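Local structure of putative acetyl-CoA acetyltransferase (Thermus thermophilus, 1ULQ) at residues 46-51 with 108-113; 380-385 with 394-399. The protein probably catalyses acyl transfer to coenzyme A, the acetyl-CoA C-acyltransferase reaction of the thiolase family in lipid metabolism. All coordinates share one frame; numbering follows the deposited sequence.

Both contacts are buried and belong to the same mixed sheet, yet they lie in different halves of it, with their centres about 21 Å apart and nearest atoms about 11 Å apart. Contact 1 is a short parallel pairing in the N-terminal thiolase domain, close enough to the second subunit for two of its acidic side chains, Glu49 and Asp50, to form salt bridges with that subunit. Contact 2 is an antiparallel hairpin in the C-terminal domain, untouched by other protein chains, and its glutamate finds its arginines on a strand of the same chain. Two backbone bonds, one weak, hold contact 1; four hold contact 2, which runs toward the predicted active site.

Contact 1 of 2, residues 46-51 with 108-113; sequences EEVEDV and GKVYIG
Glu49 and Tyr111 lie side by side at the start of a parallel strand pair, where residues 46-51 leave a 3-10 turn and join strand 110-118 in the mixed sheet of the thiolase fold. The glutamate CB sits over one face of the Tyr111 ring in a CH-pi contact, 4.1 Å from the ring centroid and 19° off the normal. CG, anti to the backbone N (chi1 176°), continues in the direction the ring points and comes within 3.5 Å of Tyr111 OH. There the chain bends, bringing CD to 4.0 Å from the CA of Gly108 and leaving the carboxylate plane 45° from that of the ring. At the tip, OE1 remains near Gly108, while OE2 forms a salt bridge with Lys304 of the second subunit. Asp50 also faces that subunit, its OD2 paired with Arg87 of the second subunit, so two consecutive acids tie segment 46-51 to the partner chain.

The backbones are joined by a nearly straight bond from Glu49 N to Val110 O (2.8 Å) and a weak one from Ile112 N to Asp50 O (3.3 Å). Helix 91-104 packs against Tyr111 through Ala99, Ala102 and Ile103. Val51 and Ile112 point to the other side of the sheet, where Phe76 touches both Val48 and Ile112. Val48 crosses Ile112 at about a right angle, with 4.0 Å between their CG1 atoms. Val51 instead runs alongside the isoleucine, its CG2 3.8 Å from Ile112 CD1.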
# COMPACT_ATOMS: atom_id res chain seq x y z
N GLU C 46 31.61 26.91 -3.35
CA GLU C 46 30.94 28.12 -3.81
C GLU C 46 31.22 28.43 -5.28
O GLU C 46 30.50 29.21 -5.89
CB GLU C 46 31.35 29.31 -2.94
CG GLU C 46 32.81 29.30 -2.53
CD GLU C 46 33.39 30.70 -2.40
OE1 GLU C 46 32.79 31.52 -1.67
OE2 GLU C 46 34.45 30.96 -3.03
N GLU C 47 32.26 27.82 -5.85
CA GLU C 47 32.65 28.05 -7.25
C GLU C 47 31.76 27.32 -8.25
O GLU C 47 31.64 27.75 -9.41
CB GLU C 47 34.11 27.62 -7.47
CG GLU C 47 35.16 28.50 -6.79
CD GLU C 47 35.35 29.82 -7.50
OE1 GLU C 47 36.13 30.66 -7.00
OE2 GLU C 47 34.72 30.03 -8.56
N VAL C 48 31.16 26.22 -7.82
CA VAL C 48 30.28 25.42 -8.66
C VAL C 48 29.05 26.22 -9.05
O VAL C 48 28.40 26.85 -8.20
CB VAL C 48 29.82 24.15 -7.95
CG1 VAL C 48 29.09 23.24 -8.93
CG2 VAL C 48 30.99 23.44 -7.34
N GLU C 49 28.73 26.17 -10.34
CA GLU C 49 27.60 26.88 -10.92
C GLU C 49 26.28 26.13 -10.81
O GLU C 49 25.26 26.68 -10.39
CB GLU C 49 27.91 27.14 -12.39
CG GLU C 49 26.82 27.79 -13.20
CD GLU C 49 26.56 29.21 -12.79
OE1 GLU C 49 27.44 29.81 -12.14
OE2 GLU C 49 25.47 29.72 -13.12
N ASP C 50 26.29 24.86 -11.20
CA ASP C 50 25.08 24.05 -11.18
C ASP C 50 25.49 22.58 -11.04
O ASP C 50 26.64 22.22 -11.34
CB ASP C 50 24.31 24.28 -12.49
CG ASP C 50 22.95 23.61 -12.53
OD1 ASP C 50 22.42 23.26 -11.45
OD2 ASP C 50 22.39 23.44 -13.64
N VAL C 51 24.58 21.73 -10.58
CA VAL C 51 24.91 20.31 -10.43
C VAL C 51 23.90 19.43 -11.14
O VAL C 51 22.72 19.40 -10.79
CB VAL C 51 24.97 19.89 -8.93
CG1 VAL C 51 24.84 18.39 -8.81
CG2 VAL C 51 26.29 20.31 -8.32
N GLY C 108 28.42 29.27 -16.97
CA GLY C 108 29.26 29.19 -15.80
C GLY C 108 30.63 28.69 -16.19
O GLY C 108 30.87 28.46 -17.38
N LYS C 109 31.52 28.51 -15.21
CA LYS C 109 32.86 28.03 -15.49
C LYS C 109 33.17 26.72 -14.78
O LYS C 109 34.15 26.04 -15.09
CB LYS C 109 33.88 29.09 -15.08
CG LYS C 109 33.74 30.38 -15.86
CD LYS C 109 35.01 31.18 -15.85
CE LYS C 109 34.99 32.14 -17.01
NZ LYS C 109 34.83 31.40 -18.30
N VAL C 110 32.31 26.36 -13.82
CA VAL C 110 32.48 25.14 -13.06
C VAL C 110 31.16 24.39 -12.93
O VAL C 110 30.21 24.91 -12.34
CB VAL C 110 33.00 25.46 -11.65
CG1 VAL C 110 33.02 24.21 -10.81
CG2 VAL C 110 34.38 26.09 -11.75
N TYR C 111 31.10 23.18 -13.47
CA TYR C 111 29.89 22.36 -13.40
C TYR C 111 30.16 20.93 -12.93
O TYR C 111 31.27 20.42 -13.09
CB TYR C 111 29.23 22.29 -14.78
CG TYR C 111 28.45 23.52 -15.19
CD1 TYR C 111 29.09 24.70 -15.58
CD2 TYR C 111 27.06 23.49 -15.23
CE1 TYR C 111 28.35 25.82 -16.00
CE2 TYR C 111 26.31 24.59 -15.65
CZ TYR C 111 26.95 25.75 -16.03
OH TYR C 111 26.18 26.80 -16.48
N ILE C 112 29.15 20.29 -12.35
CA ILE C 112 29.30 18.91 -11.91
C ILE C 112 28.32 18.02 -12.67
O ILE C 112 27.13 18.34 -12.78
CB ILE C 112 29.01 18.71 -10.40
CG1 ILE C 112 30.05 19.43 -9.54
CG2 ILE C 112 29.04 17.23 -10.05
CD1 ILE C 112 29.88 19.18 -8.05
N GLY C 113 28.82 16.91 -13.20
CA GLY C 113 27.96 15.97 -13.91
C GLY C 113 27.98 14.72 -13.05
O GLY C 113 29.05 14.17 -12.78

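Contact 2 of 2, residues 380-385 with 394-399; sequences FGLATM and AVVVEG
Phe380 and Glu398 face each other as a non-hydrogen-bonded pair near one end of an antiparallel beta hairpin, their side chains side by side and pointing the same way. Glu398 CB and CG pass obliquely by CD2 and CE2 of the ring, and OE2 comes within 3.5 Å of Phe380 CE2, the carboxylate plane turned 37° from the ring. With chi1 at -173°, Glu398 CG lies opposite its own backbone N, and the extended chain beyond carries the carboxylate along the ring.

Four backbone bonds join the strands. Gly381 N donates to Val397 O (2.7 Å) and Val397 N to Gly381 O, both nearly straight; Ala383 N donates to Val395 O (3.1 Å), and Val395 N to Ala383 O. On the face shared with Phe380, Leu382 CD1 reaches Val396 CG2 at 3.8 Å and also touches the methyl of Ala394. Further along, Thr384 lies against that same methyl while its OG1 is hydrogen-bonded to Ile393 O.

Around this shell, Thr302 of helix 298-308 touches Leu382, Thr384 and Ala394. Helix 358-375 covers the Ala383 and Val397 side through Leu369 and Met373. Strand 380-387 continues directly to Cys386, a predicted proton acceptor of the active site, whose side chain is about 8 Å from that of Thr384.

Glu398 OE1 forms salt bridges with Arg280 and Arg282 of strand 279-288, and Arg282 also touches Phe380. Replacing Glu398 by an alanine is likely to leave both arginines without this carboxylate and to open a gap beside the Phe380 ring. With two guanidinium groups on one oxygen, the buried carboxylate is likely to stay ionised.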
# COMPACT_ATOMS: atom_id res chain seq x y z
N PHE C 380 42.34 9.02 -27.23
CA PHE C 380 40.89 9.08 -27.43
C PHE C 380 40.11 7.97 -26.77
O PHE C 380 40.41 6.79 -26.96
CB PHE C 380 40.58 9.11 -28.92
CG PHE C 380 41.26 10.22 -29.65
CD1 PHE C 380 42.26 9.96 -30.58
CD2 PHE C 380 40.90 11.54 -29.41
CE1 PHE C 380 42.89 10.99 -31.26
CE2 PHE C 380 41.53 12.58 -30.08
CZ PHE C 380 42.53 12.30 -31.01
N GLY C 381 39.09 8.35 -26.00
CA GLY C 381 38.27 7.37 -25.33
C GLY C 381 36.79 7.52 -25.61
O GLY C 381 36.30 8.62 -25.82
N LEU C 382 36.07 6.41 -25.60
CA LEU C 382 34.64 6.41 -25.86
C LEU C 382 33.85 5.74 -24.73
O LEU C 382 34.17 4.64 -24.29
CB LEU C 382 34.36 5.66 -27.17
CG LEU C 382 32.90 5.58 -27.57
CD1 LEU C 382 32.41 6.97 -27.97
CD2 LEU C 382 32.74 4.59 -28.72
N ALA C 383 32.80 6.43 -24.27
CA ALA C 383 31.92 5.92 -23.22
C ALA C 383 30.51 5.89 -23.80
O ALA C 383 29.95 6.94 -24.15
CB ALA C 383 31.97 6.84 -22.00
N THR C 384 29.92 4.71 -23.92
CA THR C 384 28.57 4.61 -24.48
C THR C 384 27.71 3.52 -23.83
O THR C 384 28.22 2.50 -23.40
CB THR C 384 28.67 4.42 -25.99
OG1 THR C 384 27.36 4.50 -26.56
CG2 THR C 384 29.31 3.10 -26.32
N MET C 385 26.40 3.77 -23.74
CA MET C 385 25.46 2.83 -23.11
C MET C 385 24.14 2.61 -23.85
O MET C 385 23.71 3.43 -24.65
CB MET C 385 25.08 3.32 -21.72
CG MET C 385 26.21 3.62 -20.80
SD MET C 385 25.52 4.28 -19.27
CE MET C 385 25.12 5.85 -19.84
N ALA C 394 26.42 8.31 -26.28
CA ALA C 394 27.87 8.12 -26.35
C ALA C 394 28.59 9.46 -26.22
O ALA C 394 28.11 10.50 -26.70
CB ALA C 394 28.24 7.46 -27.68
N VAL C 395 29.74 9.42 -25.56
CA VAL C 395 30.55 10.62 -25.34
C VAL C 395 32.00 10.36 -25.69
O VAL C 395 32.60 9.42 -25.17
CB VAL C 395 30.48 11.03 -23.88
CG1 VAL C 395 31.50 12.12 -23.60
CG2 VAL C 395 29.09 11.50 -23.56
N VAL C 396 32.58 11.18 -26.56
CA VAL C 396 33.98 11.00 -26.93
C VAL C 396 34.85 11.97 -26.14
O VAL C 396 34.57 13.16 -26.05
CB VAL C 396 34.22 11.23 -28.43
CG1 VAL C 396 35.64 10.85 -28.78
CG2 VAL C 396 33.25 10.41 -29.25
N VAL C 397 35.91 11.44 -25.57
CA VAL C 397 36.81 12.22 -24.75
C VAL C 397 38.28 12.11 -25.20
O VAL C 397 38.74 11.03 -25.61
CB VAL C 397 36.65 11.77 -23.30
CG1 VAL C 397 37.88 12.05 -22.50
CG2 VAL C 397 35.47 12.47 -22.70
N GLU C 398 39.00 13.23 -25.11
CA GLU C 398 40.41 13.29 -25.49
C GLU C 398 41.23 13.50 -24.23
O GLU C 398 40.98 14.44 -23.47
CB GLU C 398 40.65 14.43 -26.49
CG GLU C 398 42.07 14.49 -27.08
CD GLU C 398 42.21 15.49 -28.24
OE1 GLU C 398 41.31 16.35 -28.42
OE2 GLU C 398 43.24 15.43 -28.97
N GLY C 399 42.21 12.63 -24.00
CA GLY C 399 43.04 12.74 -22.82
C GLY C 399 43.99 13.92 -22.86
O GLY C 399 44.27 14.45 -23.95